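Local coordinates for folylpolyglutamate synthase/dihydrofolate synthase (Thermotoga maritima, PDB 1O5Z), which probably catalyses the ATP-dependent addition of L-glutamate to dihydropteroate and to tetrahydrofolyl polyglutamates, in the making of folate cofactors, at residues K53-G58 with T286-S291; A67-N72 with L265-P270; I73-G78 with L98-I103; P206-E211 with K236-K241; N258-L263 with V278-L283. All coordinates share one frame; numbering follows the deposited sequence.

Interaction 1. Residues K53-G58 with T286-S291; sequences KTIHIG and TGLPLS
Ile55, in strand 53-58, brings its CD1 methyl up to Thr286 and Leu288, which lie next to each other on one side of it at the turn that ends helix 271-286. With CG1 anti to the carbonyl carbon (chi1 -65°) and the chain extended through chi2, the ethyl branch reaches toward the end of that helix, crossing the Thr286 side chain at about a right angle. Its CD1 and CG1 both border the threonine hydroxyl, the Ile55 CD1 to Thr286 OG1 distance being 4.0 Å. This is an apolar neighbour rather than a bond, and that hydroxyl, buried here, finds no hydrogen-bond partner in the model. The threonine itself sits off the staggered positions (chi1 -143°). Beside it, the CD1 methyls of Ile55 and Leu288 meet at 4.3 Å, a light touch; Leu288 also leans on Ile151 in the next strand of the sheet. Gly287, with positive phi, is where the chain leaves the helix, and Leu288 follows to touch Ile55. Farther along, Ser291 takes the N-cap position of helix 292-301, where its OG caps the nitrogen of Ala294. The Ile55 side chain thus lies between the sheet and a covering helix, as expected of the alpha/beta core of a Mur ligase middle domain, whose strand 53-58 leads into the P-loop and then helix 63-77.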
# COMPACT_ATOMS: atom_id res chain seq x y z
N LYS A 53 5.59 11.75 17.48
CA LYS A 53 4.63 12.37 16.58
C LYS A 53 4.22 11.38 15.51
O LYS A 53 4.96 10.45 15.19
CB LYS A 53 5.20 13.64 15.91
CG LYS A 53 5.74 14.71 16.84
CD LYS A 53 4.65 15.13 17.85
CE LYS A 53 5.09 16.26 18.84
NZ LYS A 53 4.32 16.20 20.15
N THR A 54 3.06 11.63 14.92
CA THR A 54 2.42 10.64 14.11
C THR A 54 1.73 11.34 12.95
O THR A 54 1.33 12.51 13.07
CB THR A 54 1.50 9.86 15.08
OG1 THR A 54 1.97 8.49 15.19
CG2 THR A 54 0.15 9.80 14.66
N ILE A 55 1.69 10.65 11.79
CA ILE A 55 0.89 11.12 10.64
C ILE A 55 0.05 9.95 10.20
O ILE A 55 0.52 8.84 10.16
CB ILE A 55 1.78 11.63 9.49
CG1 ILE A 55 2.52 12.86 9.96
CG2 ILE A 55 0.95 11.95 8.24
CD1 ILE A 55 3.67 13.23 9.01
N HIS A 56 -1.21 10.23 9.93
CA HIS A 56 -2.19 9.17 9.79
C HIS A 56 -2.86 9.25 8.45
O HIS A 56 -3.46 10.27 8.16
CB HIS A 56 -3.24 9.26 10.90
CG HIS A 56 -3.98 7.98 11.11
ND1 HIS A 56 -5.15 7.91 11.83
CD2 HIS A 56 -3.70 6.72 10.71
CE1 HIS A 56 -5.56 6.65 11.85
NE2 HIS A 56 -4.71 5.91 11.16
N ILE A 57 -2.74 8.17 7.65
CA ILE A 57 -3.19 8.18 6.26
C ILE A 57 -4.16 7.07 5.90
O ILE A 57 -3.78 5.90 5.85
CB ILE A 57 -1.97 8.17 5.29
CG1 ILE A 57 -1.08 9.41 5.55
CG2 ILE A 57 -2.43 8.22 3.82
CD1 ILE A 57 0.24 9.13 5.50
N GLY A 58 -5.39 7.46 5.57
CA GLY A 58 -6.40 6.54 5.09
C GLY A 58 -6.91 6.88 3.71
O GLY A 58 -6.40 7.75 3.01
N THR A 286 1.08 19.83 8.50
CA THR A 286 1.65 19.23 9.68
C THR A 286 2.53 20.26 10.45
O THR A 286 2.72 20.14 11.67
CB THR A 286 2.44 18.03 9.14
OG1 THR A 286 2.37 16.90 10.01
CG2 THR A 286 3.87 18.36 8.93
N GLY A 287 3.02 21.28 9.71
CA GLY A 287 3.95 22.27 10.20
C GLY A 287 5.43 21.87 10.20
O GLY A 287 6.27 22.69 10.45
N LEU A 288 5.77 20.62 9.94
CA LEU A 288 7.14 20.19 10.11
C LEU A 288 8.07 20.91 9.17
O LEU A 288 7.73 21.17 8.05
CB LEU A 288 7.26 18.70 9.87
CG LEU A 288 6.55 17.83 10.89
CD1 LEU A 288 6.36 16.37 10.35
CD2 LEU A 288 7.25 17.85 12.23
N PRO A 289 9.26 21.28 9.62
CA PRO A 289 10.21 21.85 8.72
C PRO A 289 10.72 20.84 7.67
O PRO A 289 11.09 19.69 7.98
CB PRO A 289 11.31 22.33 9.66
CG PRO A 289 11.18 21.48 10.83
CD PRO A 289 9.76 21.22 11.00
N LEU A 290 10.73 21.30 6.42
CA LEU A 290 11.05 20.46 5.28
C LEU A 290 11.76 21.26 4.24
O LEU A 290 11.36 22.39 3.99
CB LEU A 290 9.77 19.96 4.62
CG LEU A 290 9.73 18.49 4.39
CD1 LEU A 290 9.68 17.80 5.77
CD2 LEU A 290 8.49 18.21 3.59
N SER A 291 12.77 20.66 3.60
CA SER A 291 13.49 21.32 2.54
C SER A 291 12.85 20.87 1.27
O SER A 291 12.29 19.79 1.21
CB SER A 291 14.99 20.97 2.54
OG SER A 291 15.24 19.57 2.43

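Interaction 2. Residues A67-N72 with L265-P270; sequences ANMVSN and LTMNGP
Met69 reaches from helix 63-77 to the loop after strand 259-265, and its CE methyl does all the touching on the helix side. The chain is extended beyond CG, with CG anti to the carbonyl carbon (chi1 -71°), which carries the methyl far from the helix axis. There it meets two apolar groups: Met69 CE lies 3.9 Å from Leu265 CD2 and 3.8 Å from Met267 SD. The leucine crosses the methionine at about a right angle. Met267, by contrast, is bent at its last torsion (chi3 78°), its sulfur lying against the methyl while its own CE turns elsewhere. All three side chains are buried, and Gln272 of helix 271-286 touches each of them. This is the close part of the contact.

Beside it the fit is looser. The Asn68 side chain stops short of the loop and is instead engaged by Lys303 N and Tyr85 OH, whereas Thr266, partly exposed between the two loop residues that do touch, makes no contact with 67-72 and turns its hydroxyl to Lys300 O. Within the helix, Ser71 OG donates to Ala67 O at 2.9 Å from well above the carbonyl plane, sharing that acceptor with Ser71 N.

No hydrogen bond spans the two segments, so the joint between P-loop helix and sheet-to-helix loop rests on dispersion between methyl, sulfur and branched carbon, which sets no strict direction.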
# COMPACT_ATOMS: atom_id res chain seq x y z
N ALA A 67 1.35 7.50 2.05
CA ALA A 67 2.20 7.21 3.22
C ALA A 67 3.67 7.10 2.86
O ALA A 67 4.54 7.67 3.51
CB ALA A 67 1.75 5.90 3.92
N ASN A 68 3.95 6.30 1.83
CA ASN A 68 5.30 6.07 1.35
C ASN A 68 5.98 7.37 0.96
O ASN A 68 7.12 7.59 1.31
CB ASN A 68 5.31 5.13 0.16
CG ASN A 68 6.69 4.68 -0.19
OD1 ASN A 68 7.29 5.20 -1.15
ND2 ASN A 68 7.23 3.74 0.60
N MET A 69 5.27 8.20 0.21
CA MET A 69 5.78 9.49 -0.21
C MET A 69 6.10 10.41 1.00
O MET A 69 7.17 11.05 1.09
CB MET A 69 4.76 10.15 -1.10
CG MET A 69 4.64 9.50 -2.47
SD MET A 69 3.28 10.27 -3.41
CE MET A 69 3.18 9.26 -4.88
N VAL A 70 5.17 10.45 1.95
CA VAL A 70 5.37 11.18 3.17
C VAL A 70 6.58 10.66 3.93
O VAL A 70 7.41 11.45 4.35
CB VAL A 70 4.08 11.21 4.02
CG1 VAL A 70 4.35 11.78 5.35
CG2 VAL A 70 3.05 12.07 3.35
N SER A 71 6.70 9.35 4.11
CA SER A 71 7.85 8.80 4.84
C SER A 71 9.10 9.12 4.12
O SER A 71 10.03 9.46 4.73
CB SER A 71 7.83 7.27 4.98
OG SER A 71 6.55 6.88 5.45
N ASN A 72 9.13 8.87 2.83
CA ASN A 72 10.32 9.09 2.04
C ASN A 72 10.83 10.51 2.09
O ASN A 72 12.04 10.71 2.20
CB ASN A 72 10.13 8.58 0.61
CG ASN A 72 10.57 7.15 0.50
OD1 ASN A 72 11.75 6.86 0.78
ND2 ASN A 72 9.65 6.24 0.22
N LEU A 265 8.23 12.35 -10.17
CA LEU A 265 7.94 11.07 -9.59
C LEU A 265 8.51 9.96 -10.42
O LEU A 265 8.37 9.90 -11.63
CB LEU A 265 6.46 10.81 -9.58
CG LEU A 265 5.56 11.22 -8.45
CD1 LEU A 265 4.26 10.59 -8.82
CD2 LEU A 265 6.02 10.72 -7.10
N THR A 266 9.10 9.01 -9.73
CA THR A 266 9.58 7.83 -10.37
C THR A 266 8.41 6.91 -10.62
O THR A 266 8.29 6.34 -11.71
CB THR A 266 10.63 7.24 -9.48
OG1 THR A 266 11.70 8.18 -9.41
CG2 THR A 266 11.29 6.02 -10.11
N MET A 267 7.54 6.81 -9.63
CA MET A 267 6.30 6.04 -9.74
C MET A 267 5.50 6.50 -10.94
O MET A 267 5.37 7.72 -11.19
CB MET A 267 5.43 6.24 -8.53
CG MET A 267 5.90 5.58 -7.29
SD MET A 267 4.77 6.04 -5.96
CE MET A 267 3.47 4.93 -6.41
N ASN A 268 4.98 5.54 -11.68
CA ASN A 268 4.27 5.83 -12.93
C ASN A 268 2.81 5.75 -12.72
O ASN A 268 2.36 5.11 -11.80
CB ASN A 268 4.70 4.86 -13.97
CG ASN A 268 6.14 5.00 -14.29
OD1 ASN A 268 6.58 6.00 -14.92
ND2 ASN A 268 6.93 4.02 -13.82
N GLY A 269 2.07 6.48 -13.53
CA GLY A 269 0.64 6.59 -13.37
C GLY A 269 0.27 8.00 -12.93
O GLY A 269 0.91 8.56 -12.01
N PRO A 270 -0.73 8.59 -13.59
CA PRO A 270 -1.15 9.99 -13.28
C PRO A 270 -1.90 10.17 -11.93
O PRO A 270 -1.82 11.24 -11.32
CB PRO A 270 -2.01 10.37 -14.48
CG PRO A 270 -1.88 9.20 -15.47
CD PRO A 270 -1.55 7.98 -14.67

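Interaction 3. Residues I73-G78 with L98-I103; sequences ILVSQG and LNEEYI
Val75 and Asn99 make the apolar contact, a methyl laid on backbone. Val75 CG2, anti to the carbonyl carbon, approaches Asn99 CA to 3.5 Å, and its other methyl, CG1, lies 4.1 Å from Asn99 O. Of the side-chain atoms, Asn99 OD1 is 4.0 Å from Val75 CG2; Glu100 is farther, its CG standing 4.4 Å from Val75 CG2. The valine therefore rests on the turn's main chain more than on any side-chain tip.

Backbone bonds shape both partners. Leu98 to Glu101 form a type I' beta turn, Asn99 and Glu100 both having positive phi, and Glu101 N bonds Leu98 O at 2.9 Å. Helix 63-77 ends in a Schellman motif at Gly78.

Polar side-chain bonds lie outside the pair of segments. Asn99 OD1 is held by Val81 N. Glu100 carries a salt bridge from OE1 to Arg97 NH1, while its OE2 is bonded to Tyr85 OH and Ser83 OG, a set of partners likely to favour the ionised carboxylate.

Across the interface itself there is neither hydrogen bond nor charge pair. The turn is probably positioned mainly by its polar ties to residues of strand 81-84 and its neighbours, with Val75, from the end of helix 63-77, giving it a nonpolar surface to lean on.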
# COMPACT_ATOMS: atom_id res chain seq x y z
N ILE A 73 9.92 11.47 2.10
CA ILE A 73 10.33 12.87 2.15
C ILE A 73 10.95 13.21 3.53
O ILE A 73 11.97 13.90 3.62
CB ILE A 73 9.14 13.78 1.85
CG1 ILE A 73 8.75 13.66 0.38
CG2 ILE A 73 9.49 15.26 2.19
CD1 ILE A 73 7.41 14.34 0.06
N LEU A 74 10.31 12.73 4.59
CA LEU A 74 10.81 12.97 5.93
C LEU A 74 12.09 12.25 6.20
O LEU A 74 12.97 12.79 6.87
CB LEU A 74 9.78 12.52 6.94
CG LEU A 74 8.46 13.30 7.00
CD1 LEU A 74 7.45 12.49 7.80
CD2 LEU A 74 8.66 14.66 7.64
N VAL A 75 12.22 11.04 5.68
CA VAL A 75 13.51 10.32 5.76
C VAL A 75 14.63 11.11 5.05
O VAL A 75 15.69 11.24 5.59
CB VAL A 75 13.42 8.88 5.22
CG1 VAL A 75 14.84 8.28 4.96
CG2 VAL A 75 12.65 8.03 6.23
N SER A 76 14.35 11.66 3.86
CA SER A 76 15.33 12.51 3.17
C SER A 76 15.64 13.73 3.99
O SER A 76 16.76 14.18 3.91
CB SER A 76 14.88 13.02 1.80
OG SER A 76 14.37 11.96 1.06
N GLN A 77 14.66 14.28 4.73
CA GLN A 77 14.89 15.50 5.50
C GLN A 77 15.74 15.20 6.71
O GLN A 77 16.28 16.11 7.37
CB GLN A 77 13.59 16.16 5.90
CG GLN A 77 13.77 17.48 6.63
CD GLN A 77 14.58 18.49 5.83
OE1 GLN A 77 14.35 18.66 4.63
NE2 GLN A 77 15.50 19.18 6.50
N GLY A 78 15.91 13.91 6.97
CA GLY A 78 16.78 13.46 8.04
C GLY A 78 16.04 13.17 9.32
O GLY A 78 16.68 12.96 10.34
N LEU A 98 11.91 1.32 9.38
CA LEU A 98 12.68 2.37 10.02
C LEU A 98 13.49 3.01 8.90
O LEU A 98 14.31 2.35 8.23
CB LEU A 98 13.62 1.79 11.06
CG LEU A 98 14.54 2.75 11.83
CD1 LEU A 98 13.76 3.78 12.61
CD2 LEU A 98 15.40 1.88 12.74
N ASN A 99 13.19 4.28 8.66
CA ASN A 99 13.84 5.04 7.66
C ASN A 99 13.70 4.30 6.35
O ASN A 99 14.60 4.25 5.55
CB ASN A 99 15.28 5.30 8.07
CG ASN A 99 15.36 6.15 9.36
OD1 ASN A 99 14.46 6.91 9.63
ND2 ASN A 99 16.47 6.04 10.11
N GLU A 100 12.53 3.70 6.18
CA GLU A 100 12.15 3.01 4.96
C GLU A 100 12.95 1.74 4.68
O GLU A 100 12.95 1.22 3.58
CB GLU A 100 12.09 4.01 3.81
CG GLU A 100 10.80 4.84 3.82
CD GLU A 100 9.58 4.00 3.63
OE1 GLU A 100 9.60 3.09 2.75
OE2 GLU A 100 8.58 4.23 4.33
N GLU A 101 13.61 1.20 5.69
CA GLU A 101 14.21 -0.10 5.60
C GLU A 101 13.28 -1.06 6.33
O GLU A 101 12.82 -0.74 7.38
CB GLU A 101 15.59 -0.10 6.22
CG GLU A 101 16.67 0.50 5.35
CD GLU A 101 16.80 -0.22 4.00
OE1 GLU A 101 17.37 -1.38 3.98
OE2 GLU A 101 16.34 0.34 2.96
N TYR A 102 13.02 -2.25 5.77
CA TYR A 102 12.15 -3.23 6.42
C TYR A 102 12.76 -3.68 7.77
O TYR A 102 13.93 -3.95 7.89
CB TYR A 102 11.93 -4.48 5.57
CG TYR A 102 11.39 -4.29 4.17
CD1 TYR A 102 11.41 -5.35 3.27
CD2 TYR A 102 10.88 -3.05 3.74
CE1 TYR A 102 10.95 -5.17 1.95
CE2 TYR A 102 10.41 -2.88 2.45
CZ TYR A 102 10.44 -3.92 1.56
OH TYR A 102 9.97 -3.70 0.29
N ILE A 103 11.90 -3.81 8.76
CA ILE A 103 12.28 -4.46 9.98
C ILE A 103 12.97 -5.79 9.64
O ILE A 103 12.58 -6.46 8.68
CB ILE A 103 11.03 -4.65 10.84
CG1 ILE A 103 11.39 -5.16 12.25
CG2 ILE A 103 10.02 -5.60 10.17
CD1 ILE A 103 10.21 -5.14 13.19

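Interaction 4. Residues P206-E211 with K236-K241; sequences PLVTGE and KDFSVK
Phe238 sets its ring slantwise against strand 207-209, presenting the CE1 and CZ corner to Val208 and Thr209. Its CG lies between the backbone N and the carbonyl carbon (chi1 61°), a rotamer that brings the ring to strand 207-209 from the chain entering strand 239-244. Val208 answers with CG1, anti to its own nitrogen, which stands 4.0 Å from Phe238 CE1; the two side chains meet at an oblique angle. The other approach is to main chain, Thr209 O lying 3.6 Å from Phe238 CZ. The Thr209 side chain points away from this ring: its OG1 accepts from Glu211 N at 3.0 Å, an ST turn, and is also hydrogen-bonded with Ile175 O. Putting an alanine at Phe238 would probably open a gap beside Val208 CG1 and leave the Thr209 carbonyl without its aromatic neighbour. Both Val208 and Phe238 also pack on Lys281 of helix 271-286, while Thr209 faces helix 214-227 through Leu217 and Met220. The contact thus lies where the parallel part of the main sheet, near its edge strand 231-233, meets the start of the three-stranded antiparallel sheet, with helix 271-286 lying against both.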
# COMPACT_ATOMS: atom_id res chain seq x y z
N PRO A 206 -5.53 18.92 11.62
CA PRO A 206 -5.98 19.15 10.24
C PRO A 206 -6.31 17.85 9.51
O PRO A 206 -5.88 16.76 9.91
CB PRO A 206 -4.78 19.84 9.59
CG PRO A 206 -3.60 19.47 10.48
CD PRO A 206 -4.17 19.45 11.86
N LEU A 207 -7.11 18.01 8.45
CA LEU A 207 -7.45 16.92 7.55
C LEU A 207 -7.05 17.33 6.13
O LEU A 207 -7.38 18.46 5.68
CB LEU A 207 -8.96 16.66 7.56
CG LEU A 207 -9.53 15.91 6.34
CD1 LEU A 207 -8.98 14.45 6.30
CD2 LEU A 207 -11.05 15.94 6.36
N VAL A 208 -6.40 16.41 5.43
CA VAL A 208 -6.12 16.57 4.00
C VAL A 208 -6.81 15.49 3.18
O VAL A 208 -6.74 14.31 3.52
CB VAL A 208 -4.64 16.52 3.75
CG1 VAL A 208 -4.34 16.66 2.27
CG2 VAL A 208 -3.98 17.58 4.55
N THR A 209 -7.48 15.89 2.10
CA THR A 209 -8.11 14.93 1.20
C THR A 209 -7.93 15.18 -0.31
O THR A 209 -7.93 16.32 -0.81
CB THR A 209 -9.62 14.70 1.57
OG1 THR A 209 -10.19 13.64 0.76
CG2 THR A 209 -10.45 15.94 1.32
N GLY A 210 -7.76 14.05 -1.02
CA GLY A 210 -7.71 14.02 -2.48
C GLY A 210 -9.06 13.71 -3.08
O GLY A 210 -9.16 13.41 -4.26
N GLU A 211 -10.11 13.80 -2.26
CA GLU A 211 -11.44 13.38 -2.68
C GLU A 211 -12.15 14.57 -3.30
O GLU A 211 -11.94 15.73 -2.90
CB GLU A 211 -12.24 12.80 -1.50
CG GLU A 211 -13.63 12.21 -1.85
CD GLU A 211 -13.61 11.25 -3.03
OE1 GLU A 211 -12.77 10.32 -3.08
OE2 GLU A 211 -14.45 11.44 -3.94
N LYS A 236 -9.26 22.63 -4.35
CA LYS A 236 -9.58 23.75 -3.48
C LYS A 236 -8.30 24.31 -2.84
O LYS A 236 -7.82 25.34 -3.23
CB LYS A 236 -10.60 23.37 -2.39
CG LYS A 236 -11.05 24.60 -1.61
CD LYS A 236 -12.15 24.35 -0.58
CE LYS A 236 -12.67 25.74 -0.09
NZ LYS A 236 -13.49 25.60 1.14
N ASP A 237 -7.73 23.61 -1.87
CA ASP A 237 -6.63 24.14 -1.10
C ASP A 237 -5.25 23.80 -1.65
O ASP A 237 -4.22 24.34 -1.19
CB ASP A 237 -6.75 23.64 0.33
CG ASP A 237 -8.07 24.02 0.93
OD1 ASP A 237 -8.17 25.19 1.35
OD2 ASP A 237 -9.05 23.23 0.98
N PHE A 238 -5.21 22.89 -2.60
CA PHE A 238 -4.00 22.62 -3.31
C PHE A 238 -4.31 21.93 -4.60
O PHE A 238 -5.40 21.42 -4.80
CB PHE A 238 -3.08 21.74 -2.49
CG PHE A 238 -3.67 20.40 -2.17
CD1 PHE A 238 -4.63 20.28 -1.19
CD2 PHE A 238 -3.27 19.27 -2.87
CE1 PHE A 238 -5.18 19.03 -0.89
CE2 PHE A 238 -3.81 18.04 -2.58
CZ PHE A 238 -4.78 17.92 -1.59
N SER A 239 -3.31 21.87 -5.47
CA SER A 239 -3.48 21.25 -6.77
C SER A 239 -2.13 20.78 -7.34
O SER A 239 -1.06 21.17 -6.84
CB SER A 239 -4.12 22.27 -7.69
OG SER A 239 -3.27 23.38 -7.80
N VAL A 240 -2.21 19.97 -8.39
CA VAL A 240 -1.04 19.51 -9.14
C VAL A 240 -1.30 19.69 -10.63
O VAL A 240 -2.43 19.59 -11.09
CB VAL A 240 -0.71 18.03 -8.87
CG1 VAL A 240 -0.11 17.84 -7.46
CG2 VAL A 240 -1.95 17.14 -9.04
N LYS A 241 -0.25 19.96 -11.39
CA LYS A 241 -0.40 20.13 -12.83
C LYS A 241 0.62 19.20 -13.45
O LYS A 241 1.80 19.29 -13.17
CB LYS A 241 -0.21 21.59 -13.23
CG LYS A 241 -0.65 21.91 -14.68

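Interaction 5. Residues N258-L263 with V278-L283; sequences NTFEDL and VALKTL
Val278 O takes two hydrogen bonds from one residue a turn later in helix 271-286, Thr282 N and Thr282 OG1, each at 2.8 Å. They arrive from opposite faces of the carbonyl plane, the hydroxyl 38° out of it, which ties the threonine side chain to the helix; Thr282 OG1 is also bonded with Thr174 OG1 on the main sheet. Between these two residues, Leu280 points toward strand 259-265 and makes the contact. Its CG is anti to the carbonyl carbon (chi1 -61°), and CD1 is the branch that reaches across. There it meets Leu263 tip to tip, the CD1 methyls of Leu280 and Leu263 being 3.7 Å apart. Just before Leu263, Asp262, with positive phi, forms a G1 beta bulge with it opposite Phe252, where the chain turns a corner at the edge of the antiparallel sheet of this Mur ligase middle domain. Phe260, before the corner, adds a looser touch, Phe260 CD1 standing 4.3 Å from Leu280 CD1 at an oblique angle to the ring. No polar bond crosses between the segments. Ile295 of helix 292-301 packs against both Phe260 and Leu280, and Ile73 of helix 63-77 reaches Leu280 as well.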
# COMPACT_ATOMS: atom_id res chain seq x y z
N ASN A 258 3.29 26.13 -0.30
CA ASN A 258 4.40 26.28 -1.22
C ASN A 258 4.02 25.88 -2.62
O ASN A 258 3.07 25.13 -2.86
CB ASN A 258 5.57 25.39 -0.81
CG ASN A 258 5.98 25.61 0.62
OD1 ASN A 258 5.99 26.73 1.10
ND2 ASN A 258 6.28 24.52 1.33
N THR A 259 4.84 26.37 -3.54
CA THR A 259 4.72 26.09 -4.94
C THR A 259 6.03 25.50 -5.42
O THR A 259 7.11 25.96 -5.04
CB THR A 259 4.35 27.38 -5.66
OG1 THR A 259 2.95 27.61 -5.46
CG2 THR A 259 4.52 27.26 -7.19
N PHE A 260 5.93 24.44 -6.20
CA PHE A 260 7.08 23.75 -6.74
C PHE A 260 6.77 23.49 -8.21
O PHE A 260 5.62 23.20 -8.57
CB PHE A 260 7.33 22.45 -6.00
CG PHE A 260 7.60 22.64 -4.54
CD1 PHE A 260 6.71 22.17 -3.58
CD2 PHE A 260 8.76 23.30 -4.11
CE1 PHE A 260 6.98 22.34 -2.21
CE2 PHE A 260 9.04 23.48 -2.74
CZ PHE A 260 8.15 23.01 -1.79
N GLU A 261 7.78 23.64 -9.05
CA GLU A 261 7.63 23.39 -10.48
C GLU A 261 8.55 22.25 -10.91
O GLU A 261 9.65 22.10 -10.40
CB GLU A 261 7.98 24.65 -11.27
CG GLU A 261 7.41 25.96 -10.74
CD GLU A 261 7.68 27.07 -11.72
OE1 GLU A 261 7.36 26.89 -12.92
OE2 GLU A 261 8.21 28.13 -11.33
N ASP A 262 8.09 21.44 -11.87
CA ASP A 262 8.85 20.29 -12.37
C ASP A 262 9.41 19.35 -11.29
O ASP A 262 10.58 18.96 -11.32
CB ASP A 262 9.93 20.73 -13.35
CG ASP A 262 9.32 21.38 -14.57
OD1 ASP A 262 9.86 22.42 -15.02
OD2 ASP A 262 8.27 20.94 -15.13
N LEU A 263 8.53 18.98 -10.37
CA LEU A 263 8.76 17.86 -9.50
C LEU A 263 8.69 16.58 -10.31
O LEU A 263 7.98 16.50 -11.29
CB LEU A 263 7.72 17.82 -8.40
CG LEU A 263 7.63 19.03 -7.47
CD1 LEU A 263 6.38 18.89 -6.65
CD2 LEU A 263 8.82 19.10 -6.55
N VAL A 278 -1.29 15.26 -2.56
CA VAL A 278 -1.86 14.94 -1.25
C VAL A 278 -0.78 14.81 -0.19
O VAL A 278 -0.95 15.30 0.91
CB VAL A 278 -2.72 13.64 -1.28
CG1 VAL A 278 -3.23 13.30 0.12
CG2 VAL A 278 -3.86 13.79 -2.21
N ALA A 279 0.31 14.12 -0.53
CA ALA A 279 1.45 13.93 0.38
C ALA A 279 2.09 15.28 0.80
O ALA A 279 2.47 15.48 1.96
CB ALA A 279 2.48 13.04 -0.28
N LEU A 280 2.24 16.20 -0.17
CA LEU A 280 2.86 17.48 0.08
C LEU A 280 1.94 18.33 0.92
O LEU A 280 2.39 18.97 1.87
CB LEU A 280 3.24 18.19 -1.22
CG LEU A 280 4.26 17.46 -2.16
CD1 LEU A 280 4.74 18.36 -3.33
CD2 LEU A 280 5.43 16.99 -1.39
N LYS A 281 0.65 18.35 0.59
CA LYS A 281 -0.32 19.01 1.50
C LYS A 281 -0.30 18.38 2.88
O LYS A 281 -0.28 19.08 3.87
CB LYS A 281 -1.73 19.03 0.94
CG LYS A 281 -2.78 19.99 1.65
CD LYS A 281 -2.23 21.11 2.60
CE LYS A 281 -1.92 22.37 1.94
NZ LYS A 281 -1.07 23.26 2.82
N THR A 282 -0.26 17.07 2.97
CA THR A 282 -0.24 16.45 4.25
C THR A 282 0.91 17.02 5.06
O THR A 282 0.74 17.44 6.19
CB THR A 282 -0.12 14.97 4.06
OG1 THR A 282 -1.36 14.45 3.51
CG2 THR A 282 0.09 14.24 5.43
N LEU A 283 2.06 17.13 4.41
CA LEU A 283 3.30 17.61 5.01
C LEU A 283 3.26 19.12 5.34
O LEU A 283 3.71 19.54 6.42
CB LEU A 283 4.51 17.28 4.10
CG LEU A 283 4.96 15.79 4.14
CD1 LEU A 283 6.02 15.43 3.13
CD2 LEU A 283 5.43 15.42 5.50

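Overall arrangement
From the N terminus, strand 53-58 opens the loop that interaction 1 closes at 286-291, and the other four contacts are nested inside it. Helix 63-77 follows and serves two of them: interaction 2 reaches forward to 265-270, while interaction 3, within that loop, closes a short one at 98-103. Interaction 4 then joins strand 207-209 of the main sheet to the residues leading into the antiparallel sheet and also lies inside interaction 2. Interaction 5 opens last and crosses interaction 2, since their segments alternate; interaction 1 closes after it. Helix 271-286 binds the set together: Thr282 packs on Ile55, Ala279 on Met69, Leu283 on Ile73, and Val278 on Gly210.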